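Local atomic coordinates of signal recognition particle receptor subunit beta (Mus musculus, PDB entry 2FH5), a protein that binds GTP as the beta subunit of the signal recognition particle receptor, which helps target nascent secretory proteins to the endoplasmic reticulum membrane. Residues 91-104 and 139-151. Residues are numbered along the deposited sequence; the frame is centred on the assembly and turned at random.
Sequences FQREVKDVAEFLYQ and QLEKELNTLRVTR
Neighbouring helices on one side of the P-loop GTPase sheet illustrate knobs-into-holes packing at a steep crossing: here Ala99 of helix 91-110 meets Leu140, Glu143, Leu144 and Leu147 of helix 133-150. The axes of segments 91-104 and 139-150 approach to 9.5 Å at a signed crossing angle of -65°, and the knobs enter holes in both directions. Ala99 CB drops among those four side chains, 3.3 Å from Glu143 CG, while Leu140 in turn fills a hole lined by Phe91, Val98, Ala99 and Leu102. The branches of Leu140 divide the work: CD2 lies 3.8 Å from Ala99 CA and also reaches Val98 CG1, whereas CD1 goes to Leu102 CD2. Phe91 offers its ring edge rather than a face, with CE2 3.8 Å from Gln139 CB, which lies in the ring plane, and CZ near Leu140 CG.

Polar groups flank this apolar seam. Glu143 bends at chi2 (72°), which turns its carboxylate toward Lys96, and OE1 forms a long salt bridge of 3.5 Å with Lys96 NZ. Farther along, Tyr103 sends CB against Leu144 CD2, and its ring lies beside the last turn of the other helix, CE1 near Arg148 CA. Just beyond that helix, Arg151 comes back across Tyr103; Tyr103 CD2 stands 3.4 Å above the centre of one guanidinium face, yet the two planes are 58° apart, so this is no parallel stack. Arg151 is poorly ordered, and its position is less certain.

Beneath the seam, Phe91, Val98 and Leu102 continue onto strand 79-87, touching Val86 and Phe84, and Val98 also meets Leu15 of the GTP-binding loop. Helix 133-150 thus packs against helix 91-110, which in turn rests on the central sheet.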
loop_
_atom_site.group_PDB
_atom_site.type_symbol
_atom_site.label_atom_id
_atom_site.label_comp_id
_atom_site.label_asym_id
_atom_site.label_seq_id
_atom_site.Cartn_x
_atom_site.Cartn_y
_atom_site.Cartn_z
ATOM N N PHE B 91 1.364 8.767 -14.691
ATOM C CA PHE B 91 1.465 7.889 -15.831
ATOM C C PHE B 91 2.491 8.305 -16.894
ATOM O O PHE B 91 3.305 7.480 -17.321
ATOM C CB PHE B 91 0.090 7.705 -16.458
ATOM C CG PHE B 91 0.070 6.679 -17.529
ATOM C CD1 PHE B 91 0.272 5.340 -17.223
ATOM C CD2 PHE B 91 -0.055 7.051 -18.862
ATOM C CE1 PHE B 91 0.360 4.387 -18.227
ATOM C CE2 PHE B 91 0.031 6.099 -19.878
ATOM C CZ PHE B 91 0.240 4.766 -19.557
ATOM N N GLN B 92 2.472 9.571 -17.307
ATOM C CA GLN B 92 3.403 10.049 -18.331
ATOM C C GLN B 92 4.874 9.719 -18.067
ATOM O O GLN B 92 5.599 9.331 -18.990
ATOM C CB GLN B 92 3.258 11.561 -18.533
ATOM C CG GLN B 92 1.855 11.987 -18.928
ATOM C CD GLN B 92 1.487 11.632 -20.375
ATOM O OE1 GLN B 92 1.725 10.506 -20.843
ATOM N NE2 GLN B 92 0.884 12.596 -21.082
ATOM N N ARG B 93 5.335 9.873 -16.832
ATOM C CA ARG B 93 6.733 9.569 -16.572
ATOM C C ARG B 93 6.980 8.097 -16.277
ATOM O O ARG B 93 8.059 7.573 -16.541
ATOM C CB ARG B 93 7.285 10.449 -15.440
ATOM C CG ARG B 93 6.392 10.604 -14.220
ATOM C CD ARG B 93 7.160 11.244 -13.051
ATOM N NE ARG B 93 7.805 10.247 -12.187
ATOM C CZ ARG B 93 7.304 9.837 -11.024
ATOM N NH1 ARG B 93 6.156 10.346 -10.588
ATOM N NH2 ARG B 93 7.932 8.909 -10.305
ATOM N N GLU B 94 5.956 7.409 -15.789
ATOM C CA GLU B 94 6.100 6.004 -15.419
ATOM C C GLU B 94 5.696 4.956 -16.447
ATOM O O GLU B 94 5.880 3.763 -16.199
ATOM C CB GLU B 94 5.325 5.764 -14.119
ATOM C CG GLU B 94 5.872 6.543 -12.917
ATOM C CD GLU B 94 4.908 6.540 -11.753
ATOM O OE1 GLU B 94 3.833 5.904 -11.862
ATOM O OE2 GLU B 94 5.213 7.178 -10.731
ATOM N N VAL B 95 5.178 5.393 -17.597
ATOM C CA VAL B 95 4.698 4.474 -18.647
ATOM C C VAL B 95 5.473 3.198 -18.865
ATOM O O VAL B 95 4.897 2.114 -18.907
ATOM C CB VAL B 95 4.628 5.112 -20.059
ATOM C CG1 VAL B 95 3.538 4.419 -20.842
ATOM C CG2 VAL B 95 4.404 6.608 -19.985
ATOM N N LYS B 96 6.776 3.335 -19.047
ATOM C CA LYS B 96 7.611 2.179 -19.299
ATOM C C LYS B 96 7.650 1.204 -18.137
ATOM O O LYS B 96 7.589 -0.010 -18.362
ATOM C CB LYS B 96 9.018 2.636 -19.710
ATOM C CG LYS B 96 8.978 3.389 -21.035
ATOM C CD LYS B 96 10.329 3.487 -21.728
ATOM C CE LYS B 96 10.161 3.643 -23.254
ATOM N NZ LYS B 96 9.177 4.714 -23.646
ATOM N N ASP B 97 7.718 1.713 -16.903
ATOM C CA ASP B 97 7.743 0.824 -15.740
ATOM C C ASP B 97 6.405 0.097 -15.607
ATOM O O ASP B 97 6.362 -1.087 -15.267
ATOM C CB ASP B 97 8.051 1.599 -14.458
ATOM C CG ASP B 97 9.514 2.026 -14.365
ATOM O OD1 ASP B 97 10.402 1.172 -14.585
ATOM O OD2 ASP B 97 9.780 3.214 -14.065
ATOM N N VAL B 98 5.320 0.814 -15.886
ATOM C CA VAL B 98 3.981 0.250 -15.831
ATOM C C VAL B 98 3.842 -0.856 -16.868
ATOM O O VAL B 98 3.514 -1.994 -16.520
ATOM C CB VAL B 98 2.900 1.320 -16.129
ATOM C CG1 VAL B 98 1.539 0.661 -16.229
ATOM C CG2 VAL B 98 2.905 2.397 -15.049
ATOM N N ALA B 99 4.091 -0.527 -18.140
ATOM C CA ALA B 99 3.987 -1.512 -19.240
ATOM C C ALA B 99 4.807 -2.778 -18.982
ATOM O O ALA B 99 4.346 -3.893 -19.206
ATOM C CB ALA B 99 4.424 -0.876 -20.574
ATOM N N GLU B 100 6.024 -2.594 -18.497
ATOM C CA GLU B 100 6.906 -3.716 -18.207
ATOM C C GLU B 100 6.360 -4.655 -17.137
ATOM O O GLU B 100 6.532 -5.882 -17.230
ATOM C CB GLU B 100 8.273 -3.188 -17.781
ATOM C CG GLU B 100 9.223 -4.228 -17.268
ATOM C CD GLU B 100 10.604 -3.636 -17.034
ATOM O OE1 GLU B 100 11.252 -3.291 -18.054
ATOM O OE2 GLU B 100 11.032 -3.499 -15.853
ATOM N N PHE B 101 5.713 -4.089 -16.116
ATOM C CA PHE B 101 5.166 -4.914 -15.055
ATOM C C PHE B 101 3.876 -5.550 -15.567
ATOM O O PHE B 101 3.644 -6.730 -15.352
ATOM C CB PHE B 101 4.921 -4.061 -13.800
ATOM C CG PHE B 101 4.333 -4.820 -12.622
ATOM C CD1 PHE B 101 4.476 -6.204 -12.503
ATOM C CD2 PHE B 101 3.617 -4.141 -11.640
ATOM C CE1 PHE B 101 3.898 -6.906 -11.427
ATOM C CE2 PHE B 101 3.038 -4.828 -10.562
ATOM C CZ PHE B 101 3.177 -6.221 -10.459
ATOM N N LEU B 102 3.047 -4.773 -16.252
ATOM C CA LEU B 102 1.800 -5.301 -16.796
ATOM C C LEU B 102 2.084 -6.479 -17.744
ATOM O O LEU B 102 1.383 -7.496 -17.718
ATOM C CB LEU B 102 1.031 -4.185 -17.507
ATOM C CG LEU B 102 -0.286 -4.582 -18.161
ATOM C CD1 LEU B 102 -1.237 -5.200 -17.136
ATOM C CD2 LEU B 102 -0.881 -3.346 -18.837
ATOM N N TYR B 103 3.134 -6.349 -18.553
ATOM C CA TYR B 103 3.567 -7.408 -19.476
ATOM C C TYR B 103 3.687 -8.741 -18.741
ATOM O O TYR B 103 3.113 -9.747 -19.154
ATOM C CB TYR B 103 4.931 -7.041 -20.073
ATOM C CG TYR B 103 5.417 -7.996 -21.140
ATOM C CD1 TYR B 103 4.971 -7.890 -22.457
ATOM C CD2 TYR B 103 6.320 -9.007 -20.836
ATOM C CE1 TYR B 103 5.419 -8.764 -23.441
ATOM C CE2 TYR B 103 6.767 -9.886 -21.815
ATOM C CZ TYR B 103 6.316 -9.756 -23.113
ATOM O OH TYR B 103 6.789 -10.607 -24.088
ATOM N N GLN B 104 4.461 -8.756 -17.658
ATOM C CA GLN B 104 4.609 -9.967 -16.856
ATOM C C GLN B 104 3.274 -10.406 -16.259
ATOM O O GLN B 104 3.037 -11.601 -16.082
ATOM C CB GLN B 104 5.611 -9.757 -15.723
ATOM C CG GLN B 104 6.959 -10.418 -15.962
ATOM C CD GLN B 104 8.123 -9.423 -15.855
ATOM O OE1 GLN B 104 9.294 -9.817 -15.737
ATOM N NE2 GLN B 104 7.802 -8.126 -15.905
ATOM N N GLN B 139 -1.698 4.353 -24.827
ATOM C CA GLN B 139 -0.250 4.356 -24.626
ATOM C C GLN B 139 0.290 3.000 -24.147
ATOM O O GLN B 139 1.408 2.611 -24.489
ATOM C CB GLN B 139 0.137 5.467 -23.662
ATOM C CG GLN B 139 -0.155 6.849 -24.220
ATOM C CD GLN B 139 0.531 7.082 -25.569
ATOM O OE1 GLN B 139 1.770 7.116 -25.653
ATOM N NE2 GLN B 139 -0.275 7.230 -26.638
ATOM N N LEU B 140 -0.491 2.263 -23.371
ATOM C CA LEU B 140 -0.012 0.954 -22.942
ATOM C C LEU B 140 0.034 -0.042 -24.103
ATOM O O LEU B 140 0.936 -0.884 -24.159
ATOM C CB LEU B 140 -0.887 0.386 -21.837
ATOM C CG LEU B 140 -0.563 0.961 -20.475
ATOM C CD1 LEU B 140 -1.685 0.583 -19.539
ATOM C CD2 LEU B 140 0.814 0.443 -20.017
ATOM N N GLU B 141 -0.936 0.035 -25.019
ATOM C CA GLU B 141 -0.934 -0.873 -26.171
ATOM C C GLU B 141 0.295 -0.572 -27.026
ATOM O O GLU B 141 1.052 -1.471 -27.394
ATOM C CB GLU B 141 -2.221 -0.716 -26.995
ATOM C CG GLU B 141 -3.450 -1.107 -26.196
ATOM C CD GLU B 141 -4.739 -1.133 -26.997
ATOM O OE1 GLU B 141 -4.931 -0.254 -27.864
ATOM O OE2 GLU B 141 -5.573 -2.028 -26.736
ATOM N N LYS B 142 0.504 0.707 -27.315
ATOM C CA LYS B 142 1.648 1.113 -28.110
ATOM C C LYS B 142 2.949 0.618 -27.462
ATOM O O LYS B 142 3.856 0.156 -28.140
ATOM C CB LYS B 142 1.640 2.636 -28.255
ATOM C CG LYS B 142 2.954 3.244 -28.745
ATOM C CD LYS B 142 2.869 4.773 -28.851
ATOM C CE LYS B 142 4.211 5.373 -29.299
ATOM N NZ LYS B 142 4.180 6.866 -29.414
ATOM N N GLU B 143 3.024 0.690 -26.140
ATOM C CA GLU B 143 4.211 0.273 -25.405
ATOM C C GLU B 143 4.391 -1.253 -25.305
ATOM O O GLU B 143 5.497 -1.763 -25.396
ATOM C CB GLU B 143 4.163 0.884 -24.009
ATOM C CG GLU B 143 5.465 0.804 -23.257
ATOM C CD GLU B 143 6.501 1.756 -23.820
ATOM O OE1 GLU B 143 6.156 2.951 -24.036
ATOM O OE2 GLU B 143 7.650 1.303 -24.033
ATOM N N LEU B 144 3.311 -1.993 -25.092
ATOM C CA LEU B 144 3.442 -3.445 -25.012
ATOM C C LEU B 144 3.811 -3.937 -26.417
ATOM O O LEU B 144 4.491 -4.951 -26.593
ATOM C CB LEU B 144 2.122 -4.052 -24.550
ATOM C CG LEU B 144 1.709 -3.689 -23.113
ATOM C CD1 LEU B 144 0.255 -4.015 -22.888
ATOM C CD2 LEU B 144 2.579 -4.443 -22.144
ATOM N N ASN B 145 3.374 -3.185 -27.421
ATOM C CA ASN B 145 3.666 -3.536 -28.792
ATOM C C ASN B 145 5.146 -3.539 -29.064
ATOM O O ASN B 145 5.620 -4.334 -29.855
ATOM C CB ASN B 145 2.988 -2.589 -29.775
ATOM C CG ASN B 145 3.222 -3.010 -31.203
ATOM O OD1 ASN B 145 2.878 -4.134 -31.602
ATOM N ND2 ASN B 145 3.827 -2.129 -31.979
ATOM N N THR B 146 5.889 -2.644 -28.429
ATOM C CA THR B 146 7.339 -2.634 -28.639
ATOM C C THR B 146 7.998 -3.658 -27.737
ATOM O O THR B 146 8.945 -4.317 -28.139
ATOM C CB THR B 146 7.974 -1.262 -28.349
ATOM O OG1 THR B 146 7.478 -0.303 -29.284
ATOM C CG2 THR B 146 9.480 -1.332 -28.495
ATOM N N LEU B 147 7.482 -3.799 -26.522
ATOM C CA LEU B 147 8.045 -4.748 -25.564
ATOM C C LEU B 147 8.046 -6.205 -26.013
ATOM O O LEU B 147 8.992 -6.921 -25.721
ATOM C CB LEU B 147 7.324 -4.663 -24.213
ATOM C CG LEU B 147 7.836 -3.685 -23.163
ATOM C CD1 LEU B 147 6.905 -3.741 -21.984
ATOM C CD2 LEU B 147 9.272 -4.051 -22.740
ATOM N N ARG B 148 7.001 -6.661 -26.698
ATOM C CA ARG B 148 6.993 -8.053 -27.128
ATOM C C ARG B 148 8.078 -8.339 -28.160
ATOM O O ARG B 148 8.376 -9.497 -28.452
ATOM C CB ARG B 148 5.618 -8.446 -27.662
ATOM C CG ARG B 148 5.115 -7.542 -28.693
ATOM C CD ARG B 148 3.732 -7.944 -29.180
ATOM N NE ARG B 148 3.396 -7.130 -30.350
ATOM C CZ ARG B 148 2.448 -7.429 -31.223
ATOM N NH1 ARG B 148 1.733 -8.527 -31.059
ATOM N NH2 ARG B 148 2.228 -6.626 -32.257
ATOM N N VAL B 149 8.680 -7.290 -28.711
ATOM C CA VAL B 149 9.768 -7.464 -29.669
ATOM C C VAL B 149 11.113 -7.288 -28.947
ATOM O O VAL B 149 11.998 -8.130 -29.060
ATOM C CB VAL B 149 9.686 -6.441 -30.827
ATOM C CG1 VAL B 149 10.849 -6.646 -31.797
ATOM C CG2 VAL B 149 8.372 -6.575 -31.532
ATOM N N THR B 150 11.255 -6.206 -28.187
ATOM C CA THR B 150 12.505 -5.942 -27.467
ATOM C C THR B 150 12.735 -6.825 -26.229
ATOM O O THR B 150 13.877 -7.073 -25.852
ATOM C CB THR B 150 12.594 -4.469 -27.003
ATOM O OG1 THR B 150 11.685 -4.255 -25.913
ATOM C CG2 THR B 150 12.249 -3.512 -28.149
ATOM N N ARG B 151 11.656 -7.286 -25.603
ATOM C CA ARG B 151 11.725 -8.118 -24.397
ATOM C C ARG B 151 12.770 -9.233 -24.414
ATOM O O ARG B 151 12.597 -10.246 -25.099
ATOM C CB ARG B 151 10.363 -8.741 -24.134
ATOM C CG ARG B 151 10.293 -9.618 -22.907
ATOM C CD ARG B 151 10.186 -8.810 -21.619
ATOM N NE ARG B 151 9.683 -9.667 -20.548
ATOM C CZ ARG B 151 9.397 -9.260 -19.316
ATOM N NH1 ARG B 151 9.565 -7.989 -18.973
ATOM N NH2 ARG B 151 8.927 -10.131 -18.429
#